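Endoglucanase FnCel5A (Fervidobacterium nodosum, PDB 3NCO) probably hydrolyses internal beta-1,4-glucosidic bonds of cellulose, as a family 5 glycoside hydrolase with a TIM-barrel fold. Local coordinates at residues K18-G23 and F55-I60; V126-K131 and R166-S171; K153-Y158 and R188-V193; Q237-F242 and A283-F288. One frame throughout, in Å; residues are numbered along the deposited sequence.

Interaction 1. Residues K18-G23 and F55-I60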
loop_
_atom_site.group_PDB
_atom_site.type_symbol
_atom_site.label_atom_id
_atom_site.label_comp_id
_atom_site.label_asym_id
_atom_site.label_seq_id
_atom_site.Cartn_x
_atom_site.Cartn_y
_atom_site.Cartn_z
ATOM N N LYS A 18 12.069 -0.666 8.524
ATOM C CA LYS A 18 12.522 -2.078 8.614
ATOM C C LYS A 18 11.497 -2.964 9.312
ATOM O O LYS A 18 11.408 -4.187 9.047
ATOM C CB LYS A 18 13.861 -2.151 9.370
ATOM C CG LYS A 18 15.010 -1.852 8.472
ATOM C CD LYS A 18 16.310 -1.699 9.269
ATOM C CE LYS A 18 17.097 -3.007 9.277
ATOM N NZ LYS A 18 16.376 -4.096 10.026
HETATM N N MSE A 19 10.724 -2.352 10.209
HETATM C CA MSE A 19 9.627 -3.070 10.879
HETATM C C MSE A 19 8.502 -3.488 9.927
HETATM O O MSE A 19 7.824 -4.509 10.167
HETATM C CB MSE A 19 9.086 -2.258 12.030
HETATM C CG MSE A 19 10.047 -2.156 13.203
HETATM SE SE MSE A 19 9.295 -0.831 14.489
HETATM C CE MSE A 19 7.445 -1.393 14.586
ATOM N N ILE A 20 8.304 -2.723 8.854
ATOM C CA ILE A 20 7.358 -3.162 7.798
ATOM C C ILE A 20 7.825 -4.513 7.231
ATOM O O ILE A 20 7.012 -5.404 6.973
ATOM C CB ILE A 20 7.204 -2.099 6.670
ATOM C CG1 ILE A 20 6.650 -0.796 7.288
ATOM C CG2 ILE A 20 6.301 -2.620 5.527
ATOM C CD1 ILE A 20 6.606 0.334 6.234
ATOM N N GLY A 21 9.134 -4.634 7.032
ATOM C CA GLY A 21 9.711 -5.885 6.581
ATOM C C GLY A 21 9.081 -6.467 5.320
ATOM O O GLY A 21 9.066 -5.856 4.270
ATOM N N HIS A 22 8.624 -7.711 5.422
ATOM C CA HIS A 22 7.879 -8.324 4.350
ATOM C C HIS A 22 6.410 -8.441 4.741
ATOM O O HIS A 22 6.056 -9.190 5.669
ATOM C CB HIS A 22 8.438 -9.703 4.031
ATOM C CG HIS A 22 9.829 -9.696 3.453
ATOM N ND1 HIS A 22 10.915 -9.173 4.121
ATOM C CD2 HIS A 22 10.320 -10.209 2.294
ATOM C CE1 HIS A 22 12.012 -9.355 3.398
ATOM N NE2 HIS A 22 11.679 -9.977 2.283
ATOM N N GLY A 23 5.584 -7.674 4.023
ATOM C CA GLY A 23 4.187 -7.533 4.367
ATOM C C GLY A 23 3.257 -8.015 3.285
ATOM O O GLY A 23 3.708 -8.557 2.238
ATOM N N PHE A 55 4.774 -13.324 7.597
ATOM C CA PHE A 55 4.731 -11.894 7.221
ATOM C C PHE A 55 4.941 -11.026 8.471
ATOM O O PHE A 55 4.585 -11.461 9.584
ATOM C CB PHE A 55 3.389 -11.555 6.544
ATOM C CG PHE A 55 3.258 -12.191 5.181
ATOM C CD1 PHE A 55 3.881 -11.620 4.085
ATOM C CD2 PHE A 55 2.559 -13.382 5.011
ATOM C CE1 PHE A 55 3.785 -12.191 2.802
ATOM C CE2 PHE A 55 2.500 -14.015 3.772
ATOM C CZ PHE A 55 3.081 -13.394 2.639
ATOM N N ASP A 56 5.530 -9.831 8.278
ATOM C CA ASP A 56 5.739 -8.909 9.399
ATOM C C ASP A 56 4.641 -7.880 9.563
ATOM O O ASP A 56 4.493 -7.317 10.648
ATOM C CB ASP A 56 7.064 -8.156 9.225
ATOM C CG ASP A 56 8.250 -9.083 9.054
ATOM O OD1 ASP A 56 8.557 -9.864 9.974
ATOM O OD2 ASP A 56 8.848 -9.029 7.950
ATOM N N SER A 57 3.908 -7.609 8.486
ATOM C CA SER A 57 3.002 -6.453 8.509
ATOM C C SER A 57 1.866 -6.645 7.516
ATOM O O SER A 57 1.939 -7.512 6.622
ATOM C CB SER A 57 3.794 -5.192 8.160
ATOM O OG SER A 57 4.257 -5.280 6.822
ATOM N N VAL A 58 0.819 -5.864 7.727
ATOM C CA VAL A 58 -0.319 -5.899 6.820
ATOM C C VAL A 58 -0.694 -4.482 6.460
ATOM O O VAL A 58 -0.706 -3.591 7.307
ATOM C CB VAL A 58 -1.556 -6.622 7.516
ATOM C CG1 VAL A 58 -1.948 -6.016 8.850
ATOM C CG2 VAL A 58 -2.697 -6.856 6.574
ATOM N N ARG A 59 -0.996 -4.280 5.172
ATOM C CA ARG A 59 -1.428 -2.982 4.709
ATOM C C ARG A 59 -2.936 -3.105 4.401
ATOM O O ARG A 59 -3.313 -4.009 3.677
ATOM C CB ARG A 59 -0.662 -2.596 3.413
ATOM C CG ARG A 59 -1.235 -1.324 2.795
ATOM C CD ARG A 59 -0.252 -0.766 1.752
ATOM N NE ARG A 59 -0.657 0.483 1.098
ATOM C CZ ARG A 59 -1.277 0.571 -0.079
ATOM N NH1 ARG A 59 -1.669 -0.521 -0.743
ATOM N NH2 ARG A 59 -1.501 1.808 -0.583
ATOM N N ILE A 60 -3.745 -2.200 4.968
ATOM C CA ILE A 60 -5.228 -2.296 4.904
ATOM C C ILE A 60 -5.791 -1.072 4.112
ATOM O O ILE A 60 -5.941 0.011 4.659
ATOM C CB ILE A 60 -5.866 -2.323 6.344
ATOM C CG1 ILE A 60 -5.186 -3.392 7.233
ATOM C CG2 ILE A 60 -7.358 -2.611 6.291
ATOM C CD1 ILE A 60 -5.765 -3.414 8.703
HETATM O O HOH W 1 11.481 -9.022 6.903
#
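Ser57 reaches Ile20 through its first torsion: OG stands between the backbone N and the carbonyl carbon (chi1 65°). From there Ser57 OG donates to Ile20 O at 2.8 Å, in the carbonyl plane and on a lone pair. Asp56 has CG anti to its carbonyl carbon (chi1 -55°), which puts OD2 beside the backbone of His22. His22 N donates to Asp56 OD2 at 2.9 Å in a nearly straight bond that uses the anti lone pair. In return, Asp56 N donates to His22 O at 2.7 Å. The two bonds clasp Asp56 and His22 together. A water bridges the same OD2 to His22 ND1, while His22 NE2 bonds Glu284. Phe55 CD1, at the ring edge, comes to 3.6 Å from His22 O. Gly21 has positive phi just after the helix, and a side chain there would run into Asp56 OD2. Gly23 CA lies 3.3 Å from Ser57 OG, and a side chain on Gly23 would run into that hydroxyl. The contact joins the first two parallel strands of the barrel, 22-25 and 57-60, which helix 44-53 connects as a beta-alpha-beta unit. Strand 97-101 borders it at Ser57, and the backbone of Gly23 also bonds Leu290 and Tyr292 of strand 289-292.

Interaction 2. Residues V126-K131 and R166-S171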
loop_
_atom_site.group_PDB
_atom_site.type_symbol
_atom_site.label_atom_id
_atom_site.label_comp_id
_atom_site.label_asym_id
_atom_site.label_seq_id
_atom_site.Cartn_x
_atom_site.Cartn_y
_atom_site.Cartn_z
ATOM N N VAL A 126 -9.546 10.220 11.750
ATOM C CA VAL A 126 -8.867 8.931 11.893
ATOM C C VAL A 126 -7.673 9.094 12.850
ATOM O O VAL A 126 -7.496 8.275 13.811
ATOM C CB VAL A 126 -8.379 8.392 10.554
ATOM C CG1 VAL A 126 -7.626 7.050 10.787
ATOM C CG2 VAL A 126 -9.552 8.215 9.569
ATOM N N ALA A 127 -6.925 10.178 12.680
ATOM C CA ALA A 127 -5.839 10.478 13.615
ATOM C C ALA A 127 -6.354 10.633 15.034
ATOM O O ALA A 127 -5.719 10.183 16.016
ATOM C CB ALA A 127 -5.038 11.742 13.192
ATOM N N GLN A 128 -7.478 11.341 15.216
ATOM C CA GLN A 128 -7.974 11.497 16.578
ATOM C C GLN A 128 -8.329 10.131 17.142
ATOM O O GLN A 128 -8.014 9.820 18.329
ATOM C CB GLN A 128 -9.202 12.384 16.603
ATOM C CG GLN A 128 -9.921 12.427 17.973
ATOM C CD GLN A 128 -9.153 13.233 19.012
ATOM O OE1 GLN A 128 -8.435 14.160 18.671
ATOM N NE2 GLN A 128 -9.302 12.869 20.288
ATOM N N ALA A 129 -8.968 9.303 16.317
ATOM C CA ALA A 129 -9.479 7.998 16.803
ATOM C C ALA A 129 -8.348 7.052 17.186
ATOM O O ALA A 129 -8.465 6.285 18.181
ATOM C CB ALA A 129 -10.428 7.357 15.815
ATOM N N PHE A 130 -7.243 7.124 16.434
ATOM C CA PHE A 130 -6.137 6.171 16.652
ATOM C C PHE A 130 -4.953 6.766 17.446
ATOM O O PHE A 130 -3.935 6.128 17.607
ATOM C CB PHE A 130 -5.694 5.593 15.283
ATOM C CG PHE A 130 -6.682 4.591 14.734
ATOM C CD1 PHE A 130 -6.637 3.263 15.161
ATOM C CD2 PHE A 130 -7.647 4.971 13.802
ATOM C CE1 PHE A 130 -7.557 2.306 14.645
ATOM C CE2 PHE A 130 -8.575 4.043 13.270
ATOM C CZ PHE A 130 -8.509 2.695 13.682
ATOM N N LYS A 131 -5.140 7.962 18.020
ATOM C CA LYS A 131 -3.985 8.706 18.554
ATOM C C LYS A 131 -3.159 7.949 19.600
ATOM O O LYS A 131 -1.929 8.114 19.671
ATOM C CB LYS A 131 -4.422 10.090 19.077
ATOM C CG LYS A 131 -5.267 10.072 20.332
ATOM C CD LYS A 131 -5.736 11.491 20.636
ATOM C CE LYS A 131 -6.663 11.545 21.858
ATOM N NZ LYS A 131 -6.044 11.057 23.122
ATOM N N ARG A 166 -0.545 15.414 12.608
ATOM C CA ARG A 166 0.509 15.698 13.590
ATOM C C ARG A 166 0.008 16.383 14.864
ATOM O O ARG A 166 0.712 16.361 15.876
ATOM C CB ARG A 166 1.655 16.471 12.918
ATOM C CG ARG A 166 2.445 15.604 11.994
ATOM C CD ARG A 166 3.556 14.924 12.689
ATOM N NE ARG A 166 4.294 14.027 11.781
ATOM C CZ ARG A 166 4.195 12.703 11.752
ATOM N NH1 ARG A 166 3.396 12.028 12.549
ATOM N NH2 ARG A 166 4.929 12.059 10.883
ATOM N N LYS A 167 -1.189 16.973 14.807
ATOM C CA LYS A 167 -1.776 17.662 15.957
ATOM C C LYS A 167 -2.016 16.664 17.107
ATOM O O LYS A 167 -1.803 16.987 18.274
ATOM C CB LYS A 167 -3.095 18.359 15.577
ATOM C CG LYS A 167 -2.887 19.655 14.822
ATOM C CD LYS A 167 -4.194 20.351 14.544
ATOM C CE LYS A 167 -3.961 21.610 13.731
ATOM N NZ LYS A 167 -5.293 22.226 13.424
ATOM N N THR A 168 -2.462 15.462 16.752
ATOM C CA THR A 168 -2.784 14.421 17.718
ATOM C C THR A 168 -1.763 13.255 17.737
ATOM O O THR A 168 -1.697 12.509 18.705
ATOM C CB THR A 168 -4.179 13.814 17.426
ATOM O OG1 THR A 168 -4.269 13.432 16.052
ATOM C CG2 THR A 168 -5.303 14.811 17.767
ATOM N N ASN A 169 -0.980 13.122 16.662
ATOM C CA ASN A 169 -0.002 12.033 16.493
ATOM C C ASN A 169 1.343 12.657 16.072
ATOM O O ASN A 169 1.705 12.674 14.874
ATOM C CB ASN A 169 -0.462 11.053 15.396
ATOM C CG ASN A 169 -1.707 10.279 15.774
ATOM O OD1 ASN A 169 -1.630 9.119 16.152
ATOM N ND2 ASN A 169 -2.863 10.929 15.686
ATOM N N PRO A 170 2.059 13.250 17.037
ATOM C CA PRO A 170 3.258 14.011 16.670
ATOM C C PRO A 170 4.389 13.201 16.032
ATOM O O PRO A 170 5.181 13.774 15.272
ATOM C CB PRO A 170 3.738 14.628 17.990
ATOM C CG PRO A 170 2.936 14.055 19.033
ATOM C CD PRO A 170 1.768 13.300 18.479
ATOM N N SER A 171 4.471 11.897 16.321
ATOM C CA SER A 171 5.628 11.112 15.835
ATOM C C SER A 171 5.280 9.861 15.015
ATOM O O SER A 171 6.184 9.172 14.509
ATOM C CB SER A 171 6.530 10.718 17.024
ATOM O OG SER A 171 5.803 9.882 17.935
HETATM O O HOH W 2 0.107 9.888 19.259
#
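The side-chain amide of Asn169 meets helix 112-130 at its edge: Ala127 O lies almost in the amide plane, 3.0 Å from Asn169 ND2. The donor sits above the carbonyl plane of Ala127 and not on a lone pair. Ala127 CB also touches Asn169 ND2, at 3.4 Å. The second flat group is the Arg166 guanidinium. It has Asn169 O in its plane, 2.9 Å from Arg166 NH1, and this bond holds the turn that follows helix 151-168. Asn169 CG is anti to its carbonyl carbon (chi1 -67°), which directs the amide at the other helix. Asn169 OD1 then lies 3.4 Å from Lys131 CA, and its hydrogen bond comes from Arg172 NE. Thr168 packs beside it, with Thr168 OG1 against Ala127 CB at 3.4 Å. Thr168 CG2 meets Gln128 OE1 at 3.3 Å, the two side chains crossing at about a right angle. A water donates to both Lys131 O and Thr168 O. A leucine in place of Asn169 would probably leave Ala127 O without this donor and Arg172 NE without its acceptor. The contact joins the C-terminal ends of two barrel helices mainly by polar means, and the buried amide of Asn169 has both ends bonded.

Interaction 3. Residues K153-Y158 and R188-V193. With PO4 (phosphate ion), chain E.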
loop_
_atom_site.group_PDB
_atom_site.type_symbol
_atom_site.label_atom_id
_atom_site.label_comp_id
_atom_site.label_asym_id
_atom_site.label_seq_id
_atom_site.Cartn_x
_atom_site.Cartn_y
_atom_site.Cartn_z
ATOM N N LYS A 153 -0.580 19.149 -7.178
ATOM C CA LYS A 153 -1.708 19.260 -6.241
ATOM C C LYS A 153 -1.446 18.380 -5.046
ATOM O O LYS A 153 -1.802 18.721 -3.914
ATOM C CB LYS A 153 -2.978 18.756 -6.923
ATOM C CG LYS A 153 -3.458 19.664 -8.060
ATOM C CD LYS A 153 -4.174 20.926 -7.576
ATOM C CE LYS A 153 -4.885 21.704 -8.709
ATOM N NZ LYS A 153 -5.222 23.009 -8.026
ATOM N N TRP A 154 -0.854 17.215 -5.293
ATOM C CA TRP A 154 -0.567 16.334 -4.185
ATOM C C TRP A 154 0.474 16.925 -3.272
ATOM O O TRP A 154 0.365 16.795 -2.062
ATOM C CB TRP A 154 -0.115 15.013 -4.756
ATOM C CG TRP A 154 0.356 14.028 -3.803
ATOM C CD1 TRP A 154 1.573 13.428 -3.849
ATOM C CD2 TRP A 154 -0.363 13.453 -2.674
ATOM N NE1 TRP A 154 1.683 12.516 -2.809
ATOM C CE2 TRP A 154 0.499 12.476 -2.109
ATOM C CE3 TRP A 154 -1.656 13.603 -2.158
ATOM C CZ2 TRP A 154 0.142 11.705 -0.979
ATOM C CZ3 TRP A 154 -2.039 12.808 -1.041
ATOM C CH2 TRP A 154 -1.114 11.900 -0.454
ATOM N N ASN A 155 1.478 17.577 -3.833
ATOM C CA ASN A 155 2.543 18.137 -3.036
ATOM C C ASN A 155 1.941 19.233 -2.154
ATOM O O ASN A 155 2.457 19.528 -1.062
ATOM C CB ASN A 155 3.614 18.749 -3.965
ATOM C CG ASN A 155 4.578 17.714 -4.461
ATOM O OD1 ASN A 155 4.743 16.705 -3.814
ATOM N ND2 ASN A 155 5.177 17.930 -5.605
ATOM N N GLU A 156 0.862 19.841 -2.647
ATOM C CA GLU A 156 0.168 20.889 -1.894
ATOM C C GLU A 156 -0.757 20.337 -0.811
ATOM O O GLU A 156 -0.856 20.896 0.306
ATOM C CB GLU A 156 -0.606 21.840 -2.825
ATOM C CG GLU A 156 0.361 22.600 -3.789
ATOM C CD GLU A 156 -0.302 23.304 -5.009
ATOM O OE1 GLU A 156 0.410 24.134 -5.658
ATOM O OE2 GLU A 156 -1.472 23.012 -5.356
ATOM N N LEU A 157 -1.439 19.231 -1.157
ATOM C CA LEU A 157 -2.426 18.627 -0.301
ATOM C C LEU A 157 -1.904 17.801 0.885
ATOM O O LEU A 157 -2.369 17.963 2.019
ATOM C CB LEU A 157 -3.369 17.747 -1.181
ATOM C CG LEU A 157 -4.438 16.956 -0.424
ATOM C CD1 LEU A 157 -5.329 17.912 0.362
ATOM C CD2 LEU A 157 -5.286 16.144 -1.424
ATOM N N TYR A 158 -0.995 16.851 0.605
ATOM C CA TYR A 158 -0.582 15.929 1.632
ATOM C C TYR A 158 -0.007 16.645 2.867
ATOM O O TYR A 158 -0.311 16.195 3.973
ATOM C CB TYR A 158 0.309 14.775 1.103
ATOM C CG TYR A 158 1.795 15.035 1.115
ATOM C CD1 TYR A 158 2.514 15.255 -0.084
ATOM C CD2 TYR A 158 2.500 15.033 2.321
ATOM C CE1 TYR A 158 3.880 15.493 -0.080
ATOM C CE2 TYR A 158 3.878 15.261 2.345
ATOM C CZ TYR A 158 4.552 15.495 1.147
ATOM O OH TYR A 158 5.923 15.701 1.202
ATOM N N ARG A 188 10.654 11.507 -8.698
ATOM C CA ARG A 188 11.306 12.794 -8.708
ATOM C C ARG A 188 10.314 13.944 -8.654
ATOM O O ARG A 188 10.720 15.089 -8.489
ATOM C CB ARG A 188 12.168 12.931 -9.974
ATOM C CG ARG A 188 11.349 12.761 -11.307
ATOM C CD ARG A 188 12.308 12.854 -12.521
ATOM N NE ARG A 188 11.696 13.029 -13.844
ATOM C CZ ARG A 188 11.298 12.065 -14.698
ATOM N NH1 ARG A 188 10.796 12.456 -15.886
ATOM N NH2 ARG A 188 11.348 10.738 -14.404
ATOM N N GLU A 189 9.019 13.670 -8.838
ATOM C CA GLU A 189 8.033 14.752 -8.827
ATOM C C GLU A 189 7.583 15.005 -7.416
ATOM O O GLU A 189 6.939 15.982 -7.165
ATOM C CB GLU A 189 6.784 14.382 -9.668
ATOM C CG GLU A 189 7.078 13.893 -11.081
ATOM C CD GLU A 189 7.586 14.957 -12.015
ATOM O OE1 GLU A 189 7.526 16.168 -11.674
ATOM O OE2 GLU A 189 8.052 14.571 -13.116
ATOM N N LEU A 190 7.897 14.096 -6.498
ATOM C CA LEU A 190 7.409 14.236 -5.115
ATOM C C LEU A 190 8.263 15.245 -4.369
ATOM O O LEU A 190 9.499 15.128 -4.376
ATOM C CB LEU A 190 7.473 12.872 -4.425
ATOM C CG LEU A 190 6.946 12.716 -3.015
ATOM C CD1 LEU A 190 5.473 13.150 -2.905
ATOM C CD2 LEU A 190 7.151 11.247 -2.534
ATOM N N LYS A 191 7.615 16.241 -3.737
ATOM C CA LYS A 191 8.309 17.224 -2.884
ATOM C C LYS A 191 8.091 16.851 -1.415
ATOM O O LYS A 191 6.942 16.746 -0.968
ATOM C CB LYS A 191 7.799 18.636 -3.159
ATOM C CG LYS A 191 8.493 19.652 -2.363
ATOM C CD LYS A 191 7.727 20.967 -2.301
ATOM C CE LYS A 191 7.801 21.708 -3.621
ATOM N NZ LYS A 191 6.998 22.958 -3.449
ATOM N N LEU A 192 9.184 16.660 -0.679
ATOM C CA LEU A 192 9.089 16.221 0.718
ATOM C C LEU A 192 8.834 17.415 1.654
ATOM O O LEU A 192 8.683 18.562 1.196
ATOM C CB LEU A 192 10.296 15.351 1.108
ATOM C CG LEU A 192 10.397 14.047 0.317
ATOM C CD1 LEU A 192 11.617 13.253 0.745
ATOM C CD2 LEU A 192 9.131 13.206 0.612
ATOM N N VAL A 193 8.660 17.143 2.919
ATOM C CA VAL A 193 8.540 18.185 3.936
ATOM C C VAL A 193 9.542 17.814 5.020
ATOM O O VAL A 193 10.074 16.705 5.015
ATOM C CB VAL A 193 7.120 18.247 4.516
ATOM C CG1 VAL A 193 6.141 18.737 3.413
ATOM C CG2 VAL A 193 6.712 16.928 5.055
HETATM P P PO4 E . 5.493 21.281 -7.811
HETATM O O1 PO4 E . 5.921 20.134 -8.711
HETATM O O2 PO4 E . 6.675 22.180 -7.445
HETATM O O3 PO4 E . 4.486 22.090 -8.630
HETATM O O4 PO4 E . 4.966 20.759 -6.465
HETATM O O HOH W 3 5.157 19.043 -0.547
#
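Asn155, on a helix of the TIM barrel, grips the loop between strands 174-177 and 198-204 with both ends of its amide. Asn155 OD1 accepts from Lys191 N at 2.9 Å, with the donor above the carbonyl plane. Asn155 ND2 donates to Glu189 O at 3.1 Å, and that bond is nearly straight. The amide therefore spans the backbone on both flanks of Leu190. An alanine here would probably leave Lys191 N and Glu189 O without these mates and let the loop shift away from the helix. ND2 also donates to a phosphate ion, which Thr152 OG1 binds as well. The ion probably comes from the crystallisation liquor. Beyond the amide, Leu190 CG is anti to its backbone N (chi1 -176°). This brings Leu190 CD1 to 3.8 Å from Trp154 NE1 and 4.0 Å from Tyr158 CE1. Trp154 is positioned in turn by its NE1, which bonds Asp177 O, and by Tyr158 CB, which lies over one face of the indole. A water also donates to Asn155 O and to Lys191 O. Lys191 O has a second donor, Tyr158 OH, at 2.6 Å, lying in the carbonyl plane and on a lone pair.

Interaction 4. Residues Q237-F242 and A283-F288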
loop_
_atom_site.group_PDB
_atom_site.type_symbol
_atom_site.label_atom_id
_atom_site.label_comp_id
_atom_site.label_asym_id
_atom_site.label_seq_id
_atom_site.Cartn_x
_atom_site.Cartn_y
_atom_site.Cartn_z
ATOM N N GLN A 237 15.926 -4.779 -16.236
ATOM C CA GLN A 237 14.877 -3.727 -16.331
ATOM C C GLN A 237 14.386 -3.338 -14.943
ATOM O O GLN A 237 14.222 -2.144 -14.644
ATOM C CB GLN A 237 13.667 -4.165 -17.196
ATOM C CG GLN A 237 13.934 -4.330 -18.724
ATOM C CD GLN A 237 13.804 -2.990 -19.481
ATOM O OE1 GLN A 237 12.842 -2.227 -19.234
ATOM N NE2 GLN A 237 14.765 -2.690 -20.378
ATOM N N ILE A 238 14.153 -4.337 -14.085
ATOM C CA ILE A 238 13.638 -4.071 -12.729
ATOM C C ILE A 238 14.730 -3.395 -11.869
ATOM O O ILE A 238 14.472 -2.424 -11.158
ATOM C CB ILE A 238 13.143 -5.358 -12.026
ATOM C CG1 ILE A 238 12.004 -5.964 -12.853
ATOM C CG2 ILE A 238 12.704 -5.097 -10.537
ATOM C CD1 ILE A 238 11.516 -7.338 -12.335
ATOM N N ARG A 239 15.936 -3.938 -11.907
ATOM C CA ARG A 239 17.034 -3.344 -11.148
ATOM C C ARG A 239 17.217 -1.851 -11.502
ATOM O O ARG A 239 17.433 -1.027 -10.627
ATOM C CB ARG A 239 18.325 -4.136 -11.402
ATOM C CG ARG A 239 19.423 -3.697 -10.401
ATOM C CD ARG A 239 20.731 -4.423 -10.542
ATOM N NE ARG A 239 20.587 -5.826 -10.917
ATOM C CZ ARG A 239 20.262 -6.802 -10.078
ATOM N NH1 ARG A 239 20.042 -6.527 -8.799
ATOM N NH2 ARG A 239 20.175 -8.056 -10.513
ATOM N N ASN A 240 17.170 -1.518 -12.798
ATOM C CA ASN A 240 17.352 -0.145 -13.266
ATOM C C ASN A 240 16.245 0.723 -12.635
ATOM O O ASN A 240 16.487 1.837 -12.167
ATOM C CB ASN A 240 17.332 -0.120 -14.828
ATOM C CG ASN A 240 17.622 1.272 -15.452
ATOM O OD1 ASN A 240 18.734 1.825 -15.328
ATOM N ND2 ASN A 240 16.639 1.805 -16.172
ATOM N N HIS A 241 15.004 0.219 -12.672
ATOM C CA HIS A 241 13.877 0.961 -12.071
ATOM C C HIS A 241 14.093 1.224 -10.560
ATOM O O HIS A 241 13.849 2.333 -10.062
ATOM C CB HIS A 241 12.608 0.154 -12.274
ATOM C CG HIS A 241 12.195 0.057 -13.713
ATOM N ND1 HIS A 241 11.304 -0.891 -14.162
ATOM C CD2 HIS A 241 12.546 0.791 -14.798
ATOM C CE1 HIS A 241 11.085 -0.711 -15.453
ATOM N NE2 HIS A 241 11.830 0.304 -15.865
ATOM N N PHE A 242 14.442 0.178 -9.824
ATOM C CA PHE A 242 14.550 0.283 -8.352
ATOM C C PHE A 242 15.786 1.102 -7.963
ATOM O O PHE A 242 15.737 1.870 -6.972
ATOM C CB PHE A 242 14.638 -1.103 -7.713
ATOM C CG PHE A 242 13.317 -1.798 -7.575
ATOM C CD1 PHE A 242 12.387 -1.818 -8.620
ATOM C CD2 PHE A 242 12.966 -2.371 -6.366
ATOM C CE1 PHE A 242 11.122 -2.453 -8.450
ATOM C CE2 PHE A 242 11.724 -2.979 -6.190
ATOM C CZ PHE A 242 10.831 -3.049 -7.243
ATOM N N ALA A 283 14.005 -5.478 -4.238
ATOM C CA ALA A 283 13.587 -4.569 -3.158
ATOM C C ALA A 283 14.473 -4.801 -1.920
ATOM O O ALA A 283 14.914 -3.843 -1.292
ATOM C CB ALA A 283 12.070 -4.759 -2.804
ATOM N N GLU A 284 14.798 -6.068 -1.612
ATOM C CA GLU A 284 15.629 -6.330 -0.431
ATOM C C GLU A 284 17.018 -5.711 -0.642
ATOM O O GLU A 284 17.590 -5.101 0.302
ATOM C CB GLU A 284 15.765 -7.846 -0.174
ATOM C CG GLU A 284 14.527 -8.454 0.448
ATOM C CD GLU A 284 14.536 -9.995 0.320
ATOM O OE1 GLU A 284 15.569 -10.550 -0.156
ATOM O OE2 GLU A 284 13.510 -10.644 0.681
ATOM N N GLU A 285 17.547 -5.847 -1.867
ATOM C CA GLU A 285 18.897 -5.395 -2.172
ATOM C C GLU A 285 19.029 -3.886 -1.987
ATOM O O GLU A 285 20.080 -3.391 -1.542
ATOM C CB GLU A 285 19.302 -5.848 -3.583
ATOM C CG GLU A 285 20.505 -5.154 -4.198
ATOM C CD GLU A 285 20.552 -5.317 -5.739
ATOM O OE1 GLU A 285 19.809 -6.208 -6.279
ATOM O OE2 GLU A 285 21.357 -4.569 -6.394
ATOM N N PHE A 286 17.950 -3.148 -2.298
ATOM C CA PHE A 286 17.979 -1.712 -2.088
ATOM C C PHE A 286 17.468 -1.256 -0.728
ATOM O O PHE A 286 17.338 -0.045 -0.494
ATOM C CB PHE A 286 17.259 -0.979 -3.249
ATOM C CG PHE A 286 18.017 -1.074 -4.542
ATOM C CD1 PHE A 286 19.208 -0.363 -4.704
ATOM C CD2 PHE A 286 17.632 -1.940 -5.554
ATOM C CE1 PHE A 286 19.941 -0.465 -5.867
ATOM C CE2 PHE A 286 18.381 -2.036 -6.737
ATOM C CZ PHE A 286 19.544 -1.334 -6.864
ATOM N N GLY A 287 17.162 -2.186 0.191
ATOM C CA GLY A 287 16.758 -1.758 1.528
ATOM C C GLY A 287 15.328 -1.239 1.597
ATOM O O GLY A 287 14.943 -0.503 2.525
ATOM N N PHE A 288 14.517 -1.638 0.615
ATOM C CA PHE A 288 13.095 -1.271 0.612
ATOM C C PHE A 288 12.287 -2.291 1.417
ATOM O O PHE A 288 12.451 -3.491 1.255
ATOM C CB PHE A 288 12.508 -1.269 -0.806
ATOM C CG PHE A 288 13.194 -0.332 -1.772
ATOM C CD1 PHE A 288 14.034 0.684 -1.334
ATOM C CD2 PHE A 288 12.947 -0.455 -3.161
ATOM C CE1 PHE A 288 14.648 1.514 -2.260
ATOM C CE2 PHE A 288 13.534 0.404 -4.115
ATOM C CZ PHE A 288 14.386 1.411 -3.637
#
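Phe242 carries the apolar part of the contact, and three residues of 283-288 touch it. Phe242 CE2 meets Ala283 CB at 3.8 Å, with the methyl at the ring edge and in its plane. Phe242 CD2 lies 3.6 Å from Phe288 CE2. The rings of Phe242 and Phe288 are tilted by 29° and strongly offset, so little of one lies over the other. Phe286 adds a third ring. Phe286 CD2 lies 3.8 Å from Phe242 CB, and the carbonyl carbon of Phe242 lies over one face of the Phe286 ring, toward its margin. The charged part is a salt bridge: Arg239 NH1 to Glu285 OE1, 2.6 Å. The oxygen lies at the edge of the guanidinium, in its plane. Arg239 starts with CG anti to the backbone N (chi1 -169°) and bends at chi3, which swings NH1 across to the glutamate. Gly287, with positive phi, is the C' residue of a Schellman motif ending helix 269-285: Phe288 N bonds Ala283 O and Gly287 N bonds Glu284 O. The turn leads into strand 289-292. The contact packs helix 232-252 against the end of helix 269-285, while Phe242 also meets Tyr204 and Phe202 of strand 198-204 and Leu258 of strand 256-261.

In the fold
From the N terminus, interaction 1 comes first and closes the loop from strand 22-25 through helix 44-53 to strand 57-60. Interaction 2 opens later, on helix 112-130, and closes just past the end of helix 151-168. Interaction 3 starts near the other end of that same helix, before interaction 2 has closed, so the two cross along the chain. It closes in the loop before strand 198-204. Interaction 4 follows in series, from helix 232-252 to the end of helix 269-285. It touches interaction 1 through His22 and Glu284, bringing the first strand of the barrel to the helix that precedes the last strand, 289-292. Interactions 2 and 4 lie farthest apart, with centres about 33 Å from each other.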